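Local coordinates for type I modular polyketide synthase (Streptomyces albus subsp. albus, PDB 6IYT), which is an acyltransferase domain that probably transfers an ethylmalonyl extender unit from coenzyme A to an acyl carrier protein of the salinomycin synthase, at residues Leu42-Leu55 and Ala86-Thr99. Numbering follows the deposited sequence.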
loop_
_atom_site.group_PDB
_atom_site.type_symbol
_atom_site.label_atom_id
_atom_site.label_comp_id
_atom_site.label_asym_id
_atom_site.label_seq_id
_atom_site.Cartn_x
_atom_site.Cartn_y
_atom_site.Cartn_z
ATOM N N LEU A 42 -6.465 -10.742 -18.419
ATOM C CA LEU A 42 -5.849 -9.965 -19.427
ATOM C C LEU A 42 -4.329 -10.068 -19.344
ATOM O O LEU A 42 -3.767 -10.511 -18.333
ATOM C CB LEU A 42 -6.340 -8.497 -19.379
ATOM C CG LEU A 42 -5.796 -7.549 -18.344
ATOM C CD1 LEU A 42 -6.357 -6.158 -18.565
ATOM C CD2 LEU A 42 -6.126 -8.036 -16.958
ATOM N N VAL A 43 -3.689 -9.664 -20.435
ATOM C CA VAL A 43 -2.272 -9.907 -20.711
ATOM C C VAL A 43 -1.616 -8.510 -20.820
ATOM O O VAL A 43 -2.202 -7.648 -21.447
ATOM C CB VAL A 43 -2.163 -10.545 -22.139
ATOM C CG1 VAL A 43 -0.752 -10.928 -22.459
ATOM C CG2 VAL A 43 -3.134 -11.722 -22.271
ATOM N N PRO A 44 -0.338 -8.366 -20.384
ATOM C CA PRO A 44 0.452 -7.186 -20.749
ATOM C C PRO A 44 1.353 -7.428 -21.940
ATOM O O PRO A 44 1.984 -8.459 -22.039
ATOM C CB PRO A 44 1.299 -6.953 -19.502
ATOM C CG PRO A 44 1.616 -8.332 -19.031
ATOM C CD PRO A 44 0.349 -9.156 -19.343
ATOM N N TRP A 45 1.416 -6.448 -22.841
ATOM C CA TRP A 45 2.425 -6.398 -23.869
ATOM C C TRP A 45 3.367 -5.232 -23.535
ATOM O O TRP A 45 2.937 -4.061 -23.557
ATOM C CB TRP A 45 1.780 -6.114 -25.227
ATOM C CG TRP A 45 1.160 -7.267 -25.888
ATOM C CD1 TRP A 45 1.004 -8.542 -25.379
ATOM C CD2 TRP A 45 0.664 -7.304 -27.230
ATOM N NE1 TRP A 45 0.364 -9.334 -26.301
ATOM C CE2 TRP A 45 0.154 -8.601 -27.448
ATOM C CE3 TRP A 45 0.583 -6.350 -28.272
ATOM C CZ2 TRP A 45 -0.433 -8.975 -28.666
ATOM C CZ3 TRP A 45 0.032 -6.720 -29.464
ATOM C CH2 TRP A 45 -0.472 -8.027 -29.662
ATOM N N ILE A 46 4.608 -5.540 -23.165
ATOM C CA ILE A 46 5.535 -4.504 -22.756
ATOM C C ILE A 46 6.434 -4.147 -23.934
ATOM O O ILE A 46 6.665 -4.973 -24.782
ATOM C CB ILE A 46 6.373 -4.876 -21.521
ATOM C CG1 ILE A 46 7.402 -5.928 -21.851
ATOM C CG2 ILE A 46 5.466 -5.362 -20.394
ATOM C CD1 ILE A 46 8.325 -6.211 -20.707
ATOM N N VAL A 47 6.651 -2.852 -24.118
ATOM C CA VAL A 47 7.462 -2.337 -25.247
ATOM C C VAL A 47 8.437 -1.294 -24.726
ATOM O O VAL A 47 8.079 -0.481 -23.865
ATOM C CB VAL A 47 6.537 -1.673 -26.314
ATOM C CG1 VAL A 47 7.255 -1.482 -27.633
ATOM C CG2 VAL A 47 5.297 -2.502 -26.524
ATOM N N SER A 48 9.651 -1.233 -25.297
ATOM C CA SER A 48 10.592 -0.212 -24.902
ATOM C C SER A 48 11.549 0.123 -26.016
ATOM O O SER A 48 11.738 -0.667 -26.963
ATOM C CB SER A 48 11.381 -0.631 -23.655
ATOM O OG SER A 48 12.244 -1.724 -23.927
ATOM N N ALA A 49 12.073 1.327 -25.948
ATOM C CA ALA A 49 12.984 1.854 -26.988
ATOM C C ALA A 49 13.809 2.978 -26.382
ATOM O O ALA A 49 13.706 3.247 -25.196
ATOM C CB ALA A 49 12.185 2.366 -28.164
ATOM N N LYS A 50 14.702 3.578 -27.179
ATOM C CA LYS A 50 15.703 4.508 -26.631
ATOM C C LYS A 50 15.283 5.963 -26.742
ATOM O O LYS A 50 15.933 6.841 -26.184
ATOM C CB LYS A 50 17.041 4.320 -27.330
ATOM C CG LYS A 50 17.577 2.923 -27.195
ATOM C CD LYS A 50 18.914 2.816 -27.862
ATOM C CE LYS A 50 19.292 1.383 -28.140
ATOM N NZ LYS A 50 20.773 1.304 -28.314
ATOM N N SER A 51 14.176 6.216 -27.403
ATOM C CA SER A 51 13.632 7.582 -27.506
ATOM C C SER A 51 12.124 7.538 -27.644
ATOM O O SER A 51 11.553 6.497 -27.966
ATOM C CB SER A 51 14.246 8.321 -28.717
ATOM O OG SER A 51 13.597 7.918 -29.923
ATOM N N ALA A 52 11.478 8.701 -27.511
ATOM C CA ALA A 52 10.025 8.796 -27.728
ATOM C C ALA A 52 9.626 8.312 -29.102
ATOM O O ALA A 52 8.610 7.629 -29.256
ATOM C CB ALA A 52 9.551 10.226 -27.529
ATOM N N GLY A 53 10.350 8.770 -30.136
ATOM C CA GLY A 53 10.051 8.336 -31.497
ATOM C C GLY A 53 10.356 6.872 -31.714
ATOM O O GLY A 53 9.732 6.226 -32.532
ATOM N N GLY A 54 11.411 6.378 -31.078
ATOM C CA GLY A 54 11.767 4.986 -31.210
ATOM C C GLY A 54 10.692 4.094 -30.603
ATOM O O GLY A 54 10.400 3.028 -31.121
ATOM N N LEU A 55 10.041 4.590 -29.563
ATOM C CA LEU A 55 8.996 3.812 -28.901
ATOM C C LEU A 55 7.711 3.849 -29.747
ATOM O O LEU A 55 7.106 2.802 -30.016
ATOM C CB LEU A 55 8.775 4.329 -27.469
ATOM C CG LEU A 55 7.642 3.650 -26.718
ATOM C CD1 LEU A 55 7.886 2.146 -26.653
ATOM C CD2 LEU A 55 7.510 4.237 -25.310
ATOM N N ALA A 86 15.299 -6.663 -24.602
ATOM C CA ALA A 86 15.883 -5.702 -23.648
ATOM C C ALA A 86 14.853 -4.651 -23.213
ATOM O O ALA A 86 14.121 -4.100 -24.044
ATOM C CB ALA A 86 17.099 -5.015 -24.262
ATOM N N ALA A 87 14.929 -4.250 -21.948
ATOM C CA ALA A 87 14.218 -3.064 -21.480
ATOM C C ALA A 87 15.087 -1.804 -21.641
ATOM O O ALA A 87 15.876 -1.463 -20.753
ATOM C CB ALA A 87 13.810 -3.235 -20.033
ATOM N N PHE A 88 14.783 -1.020 -22.672
ATOM C CA PHE A 88 15.383 0.284 -22.850
ATOM C C PHE A 88 14.600 1.376 -22.080
ATOM O O PHE A 88 13.610 1.082 -21.374
ATOM C CB PHE A 88 15.440 0.618 -24.330
ATOM C CG PHE A 88 16.281 -0.334 -25.128
ATOM C CD1 PHE A 88 17.579 -0.620 -24.737
ATOM C CD2 PHE A 88 15.783 -0.941 -26.269
ATOM C CE1 PHE A 88 18.326 -1.576 -25.419
ATOM C CE2 PHE A 88 16.557 -1.830 -27.002
ATOM C CZ PHE A 88 17.831 -2.150 -26.570
ATOM N N GLU A 89 15.056 2.621 -22.210
ATOM C CA GLU A 89 14.660 3.719 -21.313
ATOM C C GLU A 89 13.185 4.163 -21.441
ATOM O O GLU A 89 12.538 4.488 -20.427
ATOM C CB GLU A 89 15.614 4.924 -21.526
ATOM C CG GLU A 89 15.316 6.166 -20.685
ATOM C CD GLU A 89 16.343 7.316 -20.891
ATOM O OE1 GLU A 89 16.979 7.386 -21.957
ATOM O OE2 GLU A 89 16.448 8.191 -20.012
ATOM N N HIS A 90 12.679 4.271 -22.668
ATOM C CA HIS A 90 11.318 4.745 -22.906
ATOM C C HIS A 90 10.404 3.526 -23.018
ATOM O O HIS A 90 10.655 2.615 -23.846
ATOM C CB HIS A 90 11.246 5.554 -24.206
ATOM C CG HIS A 90 11.974 6.865 -24.144
ATOM N ND1 HIS A 90 11.313 8.072 -24.109
ATOM C CD2 HIS A 90 13.285 7.148 -23.959
ATOM C CE1 HIS A 90 12.198 9.051 -23.986
ATOM N NE2 HIS A 90 13.398 8.515 -23.881
ATOM N N ARG A 91 9.338 3.514 -22.226
ATOM C CA ARG A 91 8.620 2.271 -21.971
ATOM C C ARG A 91 7.133 2.464 -22.051
ATOM O O ARG A 91 6.621 3.507 -21.708
ATOM C CB ARG A 91 9.013 1.735 -20.586
ATOM C CG ARG A 91 10.472 1.328 -20.482
ATOM C CD ARG A 91 10.817 0.880 -19.076
ATOM N NE ARG A 91 12.212 0.560 -18.987
ATOM C CZ ARG A 91 12.812 -0.051 -17.971
ATOM N NH1 ARG A 91 12.160 -0.315 -16.846
ATOM N NH2 ARG A 91 14.155 -0.229 -18.015
ATOM N N ALA A 92 6.437 1.442 -22.533
ATOM C CA ALA A 92 4.995 1.419 -22.499
ATOM C C ALA A 92 4.491 0.031 -22.215
ATOM O O ALA A 92 5.148 -0.969 -22.565
ATOM C CB ALA A 92 4.415 1.927 -23.803
ATOM N N VAL A 93 3.268 -0.039 -21.694
ATOM C CA VAL A 93 2.588 -1.293 -21.512
ATOM C C VAL A 93 1.162 -1.183 -22.034
ATOM O O VAL A 93 0.432 -0.246 -21.707
ATOM C CB VAL A 93 2.570 -1.696 -20.056
ATOM C CG1 VAL A 93 1.837 -3.005 -19.868
ATOM C CG2 VAL A 93 3.999 -1.734 -19.494
ATOM N N VAL A 94 0.785 -2.151 -22.850
ATOM C CA VAL A 94 -0.577 -2.320 -23.294
ATOM C C VAL A 94 -1.216 -3.508 -22.575
ATOM O O VAL A 94 -0.592 -4.562 -22.464
ATOM C CB VAL A 94 -0.595 -2.600 -24.830
ATOM C CG1 VAL A 94 -2.000 -2.611 -25.347
ATOM C CG2 VAL A 94 0.211 -1.542 -25.557
ATOM N N LEU A 95 -2.505 -3.377 -22.241
ATOM C CA LEU A 95 -3.269 -4.445 -21.577
ATOM C C LEU A 95 -4.473 -4.843 -22.397
ATOM O O LEU A 95 -5.105 -3.998 -23.028
ATOM C CB LEU A 95 -3.727 -4.001 -20.198
ATOM C CG LEU A 95 -2.631 -3.491 -19.249
ATOM C CD1 LEU A 95 -3.283 -3.019 -17.972
ATOM C CD2 LEU A 95 -1.614 -4.566 -18.958
ATOM N N GLY A 96 -4.743 -6.147 -22.443
ATOM C CA GLY A 96 -5.934 -6.653 -23.111
ATOM C C GLY A 96 -5.947 -8.158 -23.149
ATOM O O GLY A 96 -5.044 -8.810 -22.650
ATOM N N THR A 97 -6.966 -8.725 -23.773
ATOM C CA THR A 97 -7.091 -10.165 -23.810
ATOM C C THR A 97 -6.882 -10.736 -25.214
ATOM O O THR A 97 -6.120 -11.695 -25.407
ATOM C CB THR A 97 -8.442 -10.613 -23.278
ATOM O OG1 THR A 97 -8.588 -10.151 -21.940
ATOM C CG2 THR A 97 -8.534 -12.136 -23.291
ATOM N N THR A 98 -7.503 -10.118 -26.196
ATOM C CA THR A 98 -7.367 -10.575 -27.551
ATOM C C THR A 98 -6.252 -9.826 -28.199
ATOM O O THR A 98 -5.943 -8.708 -27.803
ATOM C CB THR A 98 -8.656 -10.346 -28.325
ATOM O OG1 THR A 98 -8.866 -8.934 -28.527
ATOM C CG2 THR A 98 -9.836 -10.945 -27.543
ATOM N N THR A 99 -5.637 -10.423 -29.209
ATOM C CA THR A 99 -4.592 -9.732 -29.932
ATOM C C THR A 99 -5.115 -8.567 -30.785
ATOM O O THR A 99 -4.402 -7.602 -31.000
ATOM C CB THR A 99 -3.710 -10.701 -30.760
ATOM O OG1 THR A 99 -4.044 -10.608 -32.137
ATOM C CG2 THR A 99 -3.877 -12.128 -30.280
HETATM O O HOH W 1 13.004 -3.341 -26.571
HETATM O O HOH W 2 17.688 6.006 -24.192
#
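Two antiparallel strands, 43-49 and 90-96, pair in the small three-stranded sheet of the linker region that accompanies the acyltransferase domain. Backbone bonds come two by two at Val43/Gly96, Trp45/Val94, Val47/Ala92 and Ala49/His90. Where strand 90-96 begins, Glu89 and His90 sit together opposite the single residue Ala49, a classic beta bulge. Beside it the chi1 of Ser48, 67°, brings OG to the Phe88 N-H, and OG accepts from Phe88 N at 2.9 Å, while a water donates to both Ser48 O and Ala86 O. Lys50 stretches its extended chain across the Phe88 ring, with CE 4.1 Å from the ring centroid in a CH-pi contact. One face of the His90 ring lies against the backbone at the start of helix 52-67, Ser51 C 3.6 Å from His90 CG. Leu55 CD2 reaches Ala92 CB at 4.1 Å. On the opposite face of the sheet Pro44 CB meets Leu95 CD2 at 3.8 Å, and Ile46 CG2 lies beside Val93 CG2 at 4.0 Å. Helices 52-67 and 74-84 pack on the Trp45 side, where Ala74 O takes the indole N-H, helix 428-439 meets Val93 and Leu95 on the other, and strand 111-114 continues the sheet beyond 90-96.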